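Local coordinates for cerato-platanin-like protein (Moniliophthora perniciosa, PDB 3SUM), which is of unknown function but belongs to the cerato-platanins, a family of small fungal proteins built on a double-psi beta-barrel, at residues T39-V44 and P48-A53; E55-C60 and E83-V88; W64-K69 and A73-V78; Q119-G122 and N128-K131. All blocks are in the same frame, centred on the assembly; numbering follows the deposited sequence.

Contact 1: T39-V44 and P48-A53; sequences TKLGEV and PHFVAA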
# COMPACT_ATOMS: atom_id res chain seq x y z
N THR A 39 -1.30 12.55 12.22
CA THR A 39 -0.07 13.34 12.03
C THR A 39 1.06 12.42 11.57
O THR A 39 2.08 12.87 11.04
CB THR A 39 0.38 14.04 13.33
OG1 THR A 39 0.56 13.05 14.37
CG2 THR A 39 -0.68 15.13 13.77
N LYS A 40 0.90 11.12 11.82
CA LYS A 40 1.96 10.16 11.52
C LYS A 40 1.43 9.01 10.69
O LYS A 40 0.21 8.71 10.74
CB LYS A 40 2.48 9.60 12.86
CG LYS A 40 3.41 10.66 13.50
CD LYS A 40 3.54 10.38 14.96
CE LYS A 40 4.41 11.49 15.54
NZ LYS A 40 5.82 11.15 15.15
N LEU A 41 2.34 8.35 9.98
CA LEU A 41 1.93 7.30 9.05
C LEU A 41 1.24 6.19 9.81
O LEU A 41 0.34 5.55 9.29
CB LEU A 41 3.18 6.69 8.34
CG LEU A 41 2.82 5.73 7.22
CD1 LEU A 41 2.29 6.55 6.05
CD2 LEU A 41 4.16 5.01 6.87
N GLY A 42 1.69 5.94 11.04
CA GLY A 42 1.15 4.83 11.86
C GLY A 42 -0.33 4.97 12.18
O GLY A 42 -0.98 4.01 12.56
N GLU A 43 -0.86 6.18 12.07
CA GLU A 43 -2.26 6.42 12.41
C GLU A 43 -3.19 6.29 11.24
O GLU A 43 -4.40 6.39 11.37
CB GLU A 43 -2.44 7.81 13.01
CG GLU A 43 -1.55 8.05 14.23
CD GLU A 43 -1.49 9.54 14.56
OE1 GLU A 43 -1.28 10.39 13.67
OE2 GLU A 43 -1.63 9.85 15.73
N VAL A 44 -2.62 6.14 10.04
CA VAL A 44 -3.46 6.15 8.86
C VAL A 44 -4.12 4.79 8.71
O VAL A 44 -3.49 3.74 8.93
CB VAL A 44 -2.57 6.46 7.61
CG1 VAL A 44 -3.41 6.38 6.34
CG2 VAL A 44 -1.92 7.83 7.73
N PRO A 48 0.18 -1.21 8.20
CA PRO A 48 1.25 -0.72 7.33
C PRO A 48 1.19 -1.41 5.96
O PRO A 48 2.22 -1.75 5.37
CB PRO A 48 2.48 -1.12 8.11
CG PRO A 48 2.12 -2.58 8.60
CD PRO A 48 0.61 -2.46 8.92
N HIS A 49 -0.01 -1.60 5.43
CA HIS A 49 -0.11 -2.19 4.11
C HIS A 49 -0.14 -1.05 3.12
O HIS A 49 -1.16 -0.80 2.53
CB HIS A 49 -1.42 -3.01 4.07
CG HIS A 49 -1.16 -4.39 4.57
ND1 HIS A 49 -1.86 -5.50 4.14
CD2 HIS A 49 -0.17 -4.85 5.38
CE1 HIS A 49 -1.33 -6.59 4.70
NE2 HIS A 49 -0.32 -6.22 5.47
N PHE A 50 1.00 -0.38 3.04
CA PHE A 50 1.12 0.88 2.34
C PHE A 50 2.14 0.77 1.23
O PHE A 50 3.12 0.11 1.36
CB PHE A 50 1.62 1.95 3.31
CG PHE A 50 0.58 2.46 4.26
CD1 PHE A 50 -0.77 2.17 4.05
CD2 PHE A 50 0.95 3.23 5.35
CE1 PHE A 50 -1.75 2.67 4.95
CE2 PHE A 50 -0.00 3.75 6.25
CZ PHE A 50 -1.36 3.48 6.02
N VAL A 51 1.91 1.53 0.13
CA VAL A 51 2.81 1.49 -0.95
C VAL A 51 2.98 2.89 -1.51
O VAL A 51 2.13 3.75 -1.36
CB VAL A 51 2.32 0.61 -2.15
CG1 VAL A 51 2.28 -0.93 -1.80
CG2 VAL A 51 0.92 1.06 -2.61
N ALA A 52 4.15 3.11 -2.09
CA ALA A 52 4.31 4.24 -3.03
C ALA A 52 3.97 3.71 -4.37
O ALA A 52 4.26 2.58 -4.68
CB ALA A 52 5.78 4.71 -3.01
N ALA A 53 3.42 4.54 -5.25
CA ALA A 53 3.07 4.07 -6.56
C ALA A 53 3.03 5.30 -7.44
O ALA A 53 3.04 6.46 -6.93
CB ALA A 53 1.71 3.37 -6.52

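Contact 2: E55-C60 and E83-V88; sequences EAQTEC and EANLFV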
# COMPACT_ATOMS: atom_id res chain seq x y z
N GLU A 55 2.13 8.37 -9.81
CA GLU A 55 1.05 9.26 -10.05
C GLU A 55 0.42 8.86 -11.44
O GLU A 55 1.09 8.34 -12.28
CB GLU A 55 1.62 10.70 -10.16
CG GLU A 55 0.62 11.82 -10.45
CD GLU A 55 1.32 13.23 -10.51
OE1 GLU A 55 0.82 14.14 -11.23
OE2 GLU A 55 2.36 13.41 -9.87
N ALA A 56 -0.84 9.19 -11.64
CA ALA A 56 -1.56 9.00 -12.92
C ALA A 56 -2.00 7.60 -12.97
O ALA A 56 -3.17 7.37 -13.14
CB ALA A 56 -0.74 9.41 -14.20
N GLN A 57 -1.10 6.67 -12.76
CA GLN A 57 -1.54 5.26 -12.69
C GLN A 57 -2.30 4.92 -11.42
O GLN A 57 -3.13 3.99 -11.44
CB GLN A 57 -0.38 4.28 -12.74
CG GLN A 57 0.41 4.21 -13.91
CD GLN A 57 1.26 2.93 -13.87
OE1 GLN A 57 2.41 3.01 -13.49
NE2 GLN A 57 0.72 1.78 -14.32
N THR A 58 -2.02 5.65 -10.35
CA THR A 58 -2.69 5.41 -9.04
C THR A 58 -2.97 6.77 -8.41
O THR A 58 -2.17 7.72 -8.56
CB THR A 58 -1.78 4.63 -8.04
OG1 THR A 58 -0.64 5.45 -7.69
CG2 THR A 58 -1.24 3.36 -8.76
N GLU A 59 -4.09 6.84 -7.67
CA GLU A 59 -4.47 8.05 -6.98
C GLU A 59 -4.04 7.92 -5.55
O GLU A 59 -3.92 6.79 -5.01
CB GLU A 59 -5.98 8.27 -7.04
CG GLU A 59 -6.46 8.60 -8.47
CD GLU A 59 -5.75 9.89 -9.05
OE1 GLU A 59 -5.79 10.96 -8.38
OE2 GLU A 59 -5.11 9.80 -10.15
N CYS A 60 -3.68 9.08 -4.98
CA CYS A 60 -3.29 9.14 -3.59
C CYS A 60 -4.42 8.57 -2.76
O CYS A 60 -5.56 8.94 -2.92
CB CYS A 60 -3.01 10.57 -3.16
SG CYS A 60 -1.29 10.95 -3.63
N GLU A 83 8.32 5.60 -11.34
CA GLU A 83 8.67 4.56 -12.24
C GLU A 83 7.38 3.88 -12.60
O GLU A 83 6.62 3.47 -11.72
CB GLU A 83 9.63 3.61 -11.54
CG GLU A 83 11.07 3.60 -12.15
CD GLU A 83 11.93 4.85 -11.96
OE1 GLU A 83 12.28 5.26 -10.83
OE2 GLU A 83 12.34 5.43 -12.99
N ALA A 84 7.10 3.74 -13.89
CA ALA A 84 5.80 3.16 -14.24
C ALA A 84 5.70 1.76 -13.68
O ALA A 84 6.71 1.04 -13.65
CB ALA A 84 5.57 3.12 -15.80
N ASN A 85 4.49 1.37 -13.29
CA ASN A 85 4.25 -0.00 -12.93
C ASN A 85 5.06 -0.47 -11.73
O ASN A 85 5.27 -1.68 -11.58
CB ASN A 85 4.55 -0.90 -14.13
CG ASN A 85 3.67 -0.53 -15.34
OD1 ASN A 85 2.49 -0.27 -15.19
ND2 ASN A 85 4.25 -0.55 -16.50
N LEU A 86 5.43 0.44 -10.87
CA LEU A 86 6.21 0.06 -9.71
C LEU A 86 5.43 0.38 -8.40
O LEU A 86 4.97 1.49 -8.22
CB LEU A 86 7.54 0.82 -9.67
CG LEU A 86 8.36 0.57 -8.38
CD1 LEU A 86 8.79 -0.92 -8.12
CD2 LEU A 86 9.67 1.44 -8.36
N PHE A 87 5.26 -0.62 -7.52
CA PHE A 87 4.88 -0.35 -6.16
C PHE A 87 6.11 -0.50 -5.27
O PHE A 87 6.95 -1.39 -5.49
CB PHE A 87 3.88 -1.40 -5.69
CG PHE A 87 2.55 -1.27 -6.30
CD1 PHE A 87 1.69 -0.24 -5.91
CD2 PHE A 87 2.14 -2.17 -7.27
CE1 PHE A 87 0.44 -0.12 -6.48
CE2 PHE A 87 0.89 -2.07 -7.84
CZ PHE A 87 0.05 -1.05 -7.48
N VAL A 88 6.19 0.34 -4.23
CA VAL A 88 7.19 0.11 -3.22
C VAL A 88 6.42 -0.05 -1.94
O VAL A 88 5.78 0.88 -1.49
CB VAL A 88 8.21 1.23 -3.09
CG1 VAL A 88 9.24 0.83 -1.93
CG2 VAL A 88 8.98 1.37 -4.45

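Contact 3: W64-K69 and A73-V78; sequences WKLRYK and AFVTVV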
# COMPACT_ATOMS: atom_id res chain seq x y z
N TRP A 64 -5.48 -0.89 -3.56
CA TRP A 64 -5.14 -1.78 -4.68
C TRP A 64 -4.99 -3.19 -4.18
O TRP A 64 -4.44 -3.42 -3.13
CB TRP A 64 -3.81 -1.37 -5.33
CG TRP A 64 -4.03 -0.17 -6.17
CD1 TRP A 64 -4.33 1.04 -5.73
CD2 TRP A 64 -3.97 -0.10 -7.59
NE1 TRP A 64 -4.49 1.89 -6.78
CE2 TRP A 64 -4.30 1.20 -7.95
CE3 TRP A 64 -3.65 -1.04 -8.60
CZ2 TRP A 64 -4.33 1.66 -9.29
CZ3 TRP A 64 -3.70 -0.59 -9.98
CH2 TRP A 64 -4.02 0.75 -10.29
N LYS A 65 -5.54 -4.12 -4.93
CA LYS A 65 -5.32 -5.50 -4.59
C LYS A 65 -4.13 -6.01 -5.38
O LYS A 65 -4.10 -5.91 -6.62
CB LYS A 65 -6.56 -6.31 -5.01
CG LYS A 65 -6.34 -7.75 -4.46
CD LYS A 65 -7.55 -8.63 -4.75
CE LYS A 65 -7.34 -9.49 -5.97
NZ LYS A 65 -8.39 -10.59 -5.99
N LEU A 66 -3.14 -6.59 -4.70
CA LEU A 66 -1.95 -7.05 -5.39
C LEU A 66 -1.96 -8.58 -5.28
O LEU A 66 -2.38 -9.12 -4.24
CB LEU A 66 -0.68 -6.56 -4.67
CG LEU A 66 -0.55 -5.07 -4.34
CD1 LEU A 66 0.80 -4.72 -3.75
CD2 LEU A 66 -0.87 -4.27 -5.68
N ARG A 67 -1.52 -9.26 -6.33
CA ARG A 67 -1.36 -10.73 -6.22
C ARG A 67 0.07 -11.12 -6.57
O ARG A 67 0.68 -10.58 -7.52
CB ARG A 67 -2.28 -11.49 -7.22
CG ARG A 67 -3.78 -11.41 -6.94
CD ARG A 67 -4.53 -12.33 -8.00
NE ARG A 67 -5.94 -12.62 -7.67
CZ ARG A 67 -6.36 -13.56 -6.80
NH1 ARG A 67 -5.50 -14.29 -6.10
NH2 ARG A 67 -7.66 -13.78 -6.62
N TYR A 68 0.62 -12.02 -5.77
CA TYR A 68 1.85 -12.70 -6.11
C TYR A 68 1.59 -14.18 -5.89
O TYR A 68 1.21 -14.59 -4.77
CB TYR A 68 2.96 -12.24 -5.17
CG TYR A 68 4.26 -12.91 -5.47
CD1 TYR A 68 5.13 -12.36 -6.44
CD2 TYR A 68 4.68 -14.02 -4.71
CE1 TYR A 68 6.36 -12.94 -6.70
CE2 TYR A 68 5.91 -14.61 -4.94
CZ TYR A 68 6.77 -14.06 -5.90
OH TYR A 68 8.00 -14.67 -6.15
N LYS A 69 1.81 -14.97 -6.95
CA LYS A 69 1.54 -16.39 -6.90
C LYS A 69 0.16 -16.59 -6.26
O LYS A 69 -0.84 -16.07 -6.81
CB LYS A 69 2.71 -17.14 -6.31
CG LYS A 69 3.97 -17.04 -7.23
CD LYS A 69 5.10 -17.84 -6.64
CE LYS A 69 6.35 -17.74 -7.62
NZ LYS A 69 7.53 -18.64 -7.23
N ALA A 73 -2.85 -9.06 -1.32
CA ALA A 73 -2.94 -8.11 -0.26
C ALA A 73 -3.66 -6.89 -0.76
O ALA A 73 -3.64 -6.60 -1.96
CB ALA A 73 -1.49 -7.71 0.25
N PHE A 74 -4.22 -6.15 0.17
CA PHE A 74 -4.83 -4.90 -0.16
C PHE A 74 -3.99 -3.76 0.39
O PHE A 74 -3.65 -3.72 1.58
CB PHE A 74 -6.27 -4.81 0.41
CG PHE A 74 -7.19 -5.80 -0.21
CD1 PHE A 74 -7.80 -5.56 -1.46
CD2 PHE A 74 -7.51 -6.99 0.51
CE1 PHE A 74 -8.70 -6.45 -1.99
CE2 PHE A 74 -8.43 -7.90 -0.06
CZ PHE A 74 -9.00 -7.62 -1.32
N VAL A 75 -3.61 -2.84 -0.49
CA VAL A 75 -2.66 -1.84 -0.09
C VAL A 75 -3.18 -0.43 -0.37
O VAL A 75 -3.91 -0.25 -1.29
CB VAL A 75 -1.29 -2.05 -0.79
CG1 VAL A 75 -0.75 -3.48 -0.54
CG2 VAL A 75 -1.36 -1.88 -2.32
N THR A 76 -2.76 0.56 0.47
CA THR A 76 -3.16 1.90 0.26
C THR A 76 -1.99 2.60 -0.37
O THR A 76 -0.86 2.49 0.09
CB THR A 76 -3.49 2.53 1.60
OG1 THR A 76 -4.51 1.72 2.19
CG2 THR A 76 -4.10 3.96 1.42
N VAL A 77 -2.27 3.40 -1.42
CA VAL A 77 -1.23 4.20 -1.95
C VAL A 77 -1.03 5.44 -1.07
O VAL A 77 -1.95 6.23 -0.90
CB VAL A 77 -1.62 4.64 -3.43
CG1 VAL A 77 -0.56 5.68 -4.01
CG2 VAL A 77 -1.68 3.38 -4.38
N VAL A 78 0.19 5.65 -0.55
CA VAL A 78 0.44 6.69 0.41
C VAL A 78 1.60 7.58 -0.03
O VAL A 78 1.91 8.58 0.63
CB VAL A 78 0.78 6.13 1.80
CG1 VAL A 78 -0.42 5.21 2.38
CG2 VAL A 78 2.18 5.38 1.82

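Contact 4: Q119-G122 and N128-K131; sequences QVDG and NTGK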
# COMPACT_ATOMS: atom_id res chain seq x y z
N GLN A 119 -7.13 -1.58 -8.83
CA GLN A 119 -7.70 -0.82 -7.77
C GLN A 119 -9.01 -1.46 -7.44
O GLN A 119 -9.69 -2.05 -8.31
CB GLN A 119 -7.95 0.58 -8.22
CG GLN A 119 -8.52 1.50 -7.17
CD GLN A 119 -8.66 2.91 -7.73
OE1 GLN A 119 -8.34 3.14 -8.88
NE2 GLN A 119 -9.06 3.82 -6.93
N VAL A 120 -9.32 -1.37 -6.15
CA VAL A 120 -10.54 -1.89 -5.58
C VAL A 120 -11.16 -0.81 -4.73
O VAL A 120 -10.53 0.22 -4.42
CB VAL A 120 -10.29 -3.15 -4.74
CG1 VAL A 120 -9.71 -4.31 -5.61
CG2 VAL A 120 -9.28 -2.84 -3.56
N ASP A 121 -12.36 -1.07 -4.26
CA ASP A 121 -13.00 -0.12 -3.36
C ASP A 121 -12.17 0.15 -2.13
O ASP A 121 -11.52 -0.75 -1.58
CB ASP A 121 -14.40 -0.65 -2.95
CG ASP A 121 -15.17 0.42 -2.21
OD1 ASP A 121 -15.20 0.35 -0.94
OD2 ASP A 121 -15.64 1.34 -2.90
N GLY A 122 -12.21 1.40 -1.67
CA GLY A 122 -11.41 1.76 -0.48
C GLY A 122 -11.79 0.98 0.79
O GLY A 122 -10.99 0.86 1.70
N ASN A 128 -13.73 4.38 4.88
CA ASN A 128 -15.18 4.39 5.06
C ASN A 128 -15.85 4.85 3.77
O ASN A 128 -16.36 5.97 3.68
CB ASN A 128 -15.47 5.35 6.18
CG ASN A 128 -16.98 5.53 6.43
OD1 ASN A 128 -17.85 4.78 5.89
ND2 ASN A 128 -17.29 6.48 7.31
N THR A 129 -15.91 3.99 2.76
CA THR A 129 -16.57 4.35 1.46
C THR A 129 -18.08 4.07 1.56
O THR A 129 -18.84 4.41 0.67
CB THR A 129 -16.02 3.46 0.33
OG1 THR A 129 -16.37 2.08 0.60
CG2 THR A 129 -14.48 3.61 0.21
N GLY A 130 -18.50 3.39 2.61
CA GLY A 130 -19.91 2.93 2.67
C GLY A 130 -20.09 1.51 2.12
O GLY A 130 -21.05 0.83 2.47
N LYS A 131 -19.19 1.04 1.26
CA LYS A 131 -19.37 -0.31 0.65
C LYS A 131 -18.65 -1.36 1.43
O LYS A 131 -17.83 -1.04 2.29
CB LYS A 131 -18.83 -0.34 -0.75
CG LYS A 131 -19.28 0.86 -1.55
CD LYS A 131 -19.16 0.64 -3.00
CE LYS A 131 -19.73 1.89 -3.71
NZ LYS A 131 -19.78 1.72 -5.21

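Contact 1: T39-V44 and P48-A53
The ring of Phe-50 turns an edge to Leu-41: the backbone oxygen Leu-41 O lies in the plane of the ring, 3.5 Å from Phe-50 CE2. Around the same corner the branched end of the leucine meets the ring carbons, Leu-41 CG and Leu-41 CD1 each standing 3.6 Å from Phe-50 CE2. Leucine and phenylalanine run antiparallel alongside each other. Leu-41 holds CG anti to its backbone nitrogen (chi1 -172°), which swings the isobutyl end toward the ring although CB itself does not point there. At the far end of the ring Val-44 CG1 meets the CZ corner, 3.6 Å from Phe-50 CZ.

The short 3-10 turn at 41-43 sets these two residues side by side, and the bond from Val-44 N to Leu-41 O, 3.1 Å, ties them together. Glu-43, in the turn, folds its carboxylate back so that OE1 accepts from Thr-39 N at 2.6 Å and Lys-40 N at 3.0 Å, the second from above the carboxylate plane. Phe-50 belongs to strand 50-52 of the barrel and also touches Thr-76 and Val-78 of the adjoining strand 71-79, so the loop that follows helix 24-28 packs against the sheet through this ring. With an alanine here in place of Phe-50, Leu-41 and Val-44 would probably lose their apolar partner and a gap open between loop and strand. The join is thus essentially hydrophobic, with one polar touch: an aromatic C-H edge, probably slightly positive, set against a carbonyl oxygen already engaged within its own turn.

Contact 2: E55-C60 and E83-V88
Gln-57 grips Asn-85 through both ends of its amide. Gln-57 OE1 takes the backbone hydrogen of Asn-85 N at 2.7 Å, in the carbonyl plane and on a lone pair, and the bond is nearly straight (167°). Gln-57 NE2 in turn donates to Asn-85 OD1 at 2.8 Å, reaching that oxygen from above its carbonyl plane and not on a lone pair; the two amide planes stand 81° apart. With CG anti to its carbonyl carbon (chi1 -66°) and the chain extended beyond, Gln-57 spans the gap to the opposite loop, where its OE1 also lies 3.5 Å from Ala-84 CA.

Asn-85 sits at the third position of a type II turn, Glu-83 to Leu-86, that leads into strand 86-89 of the double-psi barrel; the glutamine comes from the loop joining strands 50-52 and 63-68. A leucine in place of Gln-57 would lose both bonds and would probably leave the side-chain amide of Asn-85 free to turn.

Deeper in, Thr-58 CG2 comes obliquely to the ring of Phe-87, 4.5 Å from Phe-87 CE1, while its hydroxyl is bonded to Pro-54 O. Phe-87 also stacks on Trp-3, and Cys-60 is joined by a disulfide to Cys-23.

Contact 3: W64-K69 and A73-V78
Trp-64 and Val-75 form an antiparallel hydrogen-bonded pair, with Trp-64 N bonded to Val-75 O and Val-75 N to Trp-64 O, both at 2.8 Å. Leu-66 and Ala-73 repeat the pattern: Leu-66 N reaches Ala-73 O at 2.8 Å, and the return bond from Ala-73 N to Leu-66 O is 3.0 Å. Between them Lys-65 and Phe-74 make the non-hydrogen-bonded pair, with C-H...O contacts from Phe-74 CA to Trp-64 O and from Lys-65 CA to Ala-73 O, each 3.3 Å.

These bonds close the beta hairpin of strands 63-68 and 71-79 within the double-psi barrel sheet, between strands 50-52 and 116-120. The pair is strongly twisted, the N-to-C directions of the short segments standing 134° apart, not the 180° of exact antiparallelism.

Apolar contacts gather on the face of Trp-64, Leu-66, Ala-73 and Val-75. Leu-66 crosses Val-75 at about a right angle, and Leu-66 CD1 touches both methyls of the valine. The indole lies beside Val-77, with Trp-64 CD1 3.8 Å from Val-77 CG2, while its NE1 is bonded to Ser-62 OG. Leu-93 of helix 91-97 adds to this face.

On the other face the lysine's methylenes lie along the CE1 side of Phe-74, Lys-65 CG at 3.7 Å from Phe-74 CE1. A bend at chi3 (99°) carries the amino end away, and Lys-65 NZ forms a salt bridge with the terminal carboxylate of Pro-136.

Contact 4: Q119-G122 and N128-K131
Thr-129 donates its hydroxyl to Asp-121, the bond from Thr-129 OG1 to Asp-121 OD1 measuring 2.6 Å and using the syn lone pair, on the side of the other carboxylate oxygen. The two side chains approach from opposite directions. Beside them the aliphatic part of Lys-131 passes across the aspartate, Lys-131 CD lying 3.6 Å from Asp-121 OD2. The charged ends themselves do not meet, since Lys-131 NZ stays 4.8 Å from Asp-121 OD2. The threonine's methyl lies against the backbone, Thr-129 CG2 being 3.7 Å from Gly-122 CA. A beta carbon at Gly-122 would come to about 3.0 Å of that methyl, so the absence of a side chain is what lets the two loops approach this closely.

In the next shell, Thr-129 OG1 also accepts from Lys-131 N at 3.1 Å, which makes residues 129-131 an ST turn. OG1 stands between the backbone N and the carbonyl carbon (chi1 64°), placed to serve both this turn and the aspartate. Gly-130 allows the turn to close, because at its positive phi a side chain would press on the carbonyl oxygen before it. Asp-121 OD1 has a second partner in Ser-123 OG. Further out, the loop that follows strand 116-120 runs into the disulfides Cys-63–Cys-125 and Cys-124–Cys-133, which bind this C-terminal part to the barrel and to itself.

The contact lies at the surface and is mainly polar: one carboxylate oxygen is bonded to two hydroxyls, and the nearby lysine charge probably favours the ionised aspartate without forming a salt bridge.

In the fold
All four contacts reach the mixed sheet of the double-psi barrel. Contact 3, the hairpin of strands 63-68 and 71-79, lies nearest the centre of the chain, and the others have their centres 12 to 14 Å from it. Along the sequence contact 1 closes first, contact 3 is nested in the loop closed by contact 2, and contact 4 follows. Strand 50-52 of contact 1 lies between strands 86-89 and 71-79, so Val-51 touches both Phe-87 of contact 2 and contact 3. Strand 116-120 carries the sheet on to contact 4, a surface contact about 10 Å from contact 1 at nearest atoms. Loops and tail are thus fastened around one compact barrel.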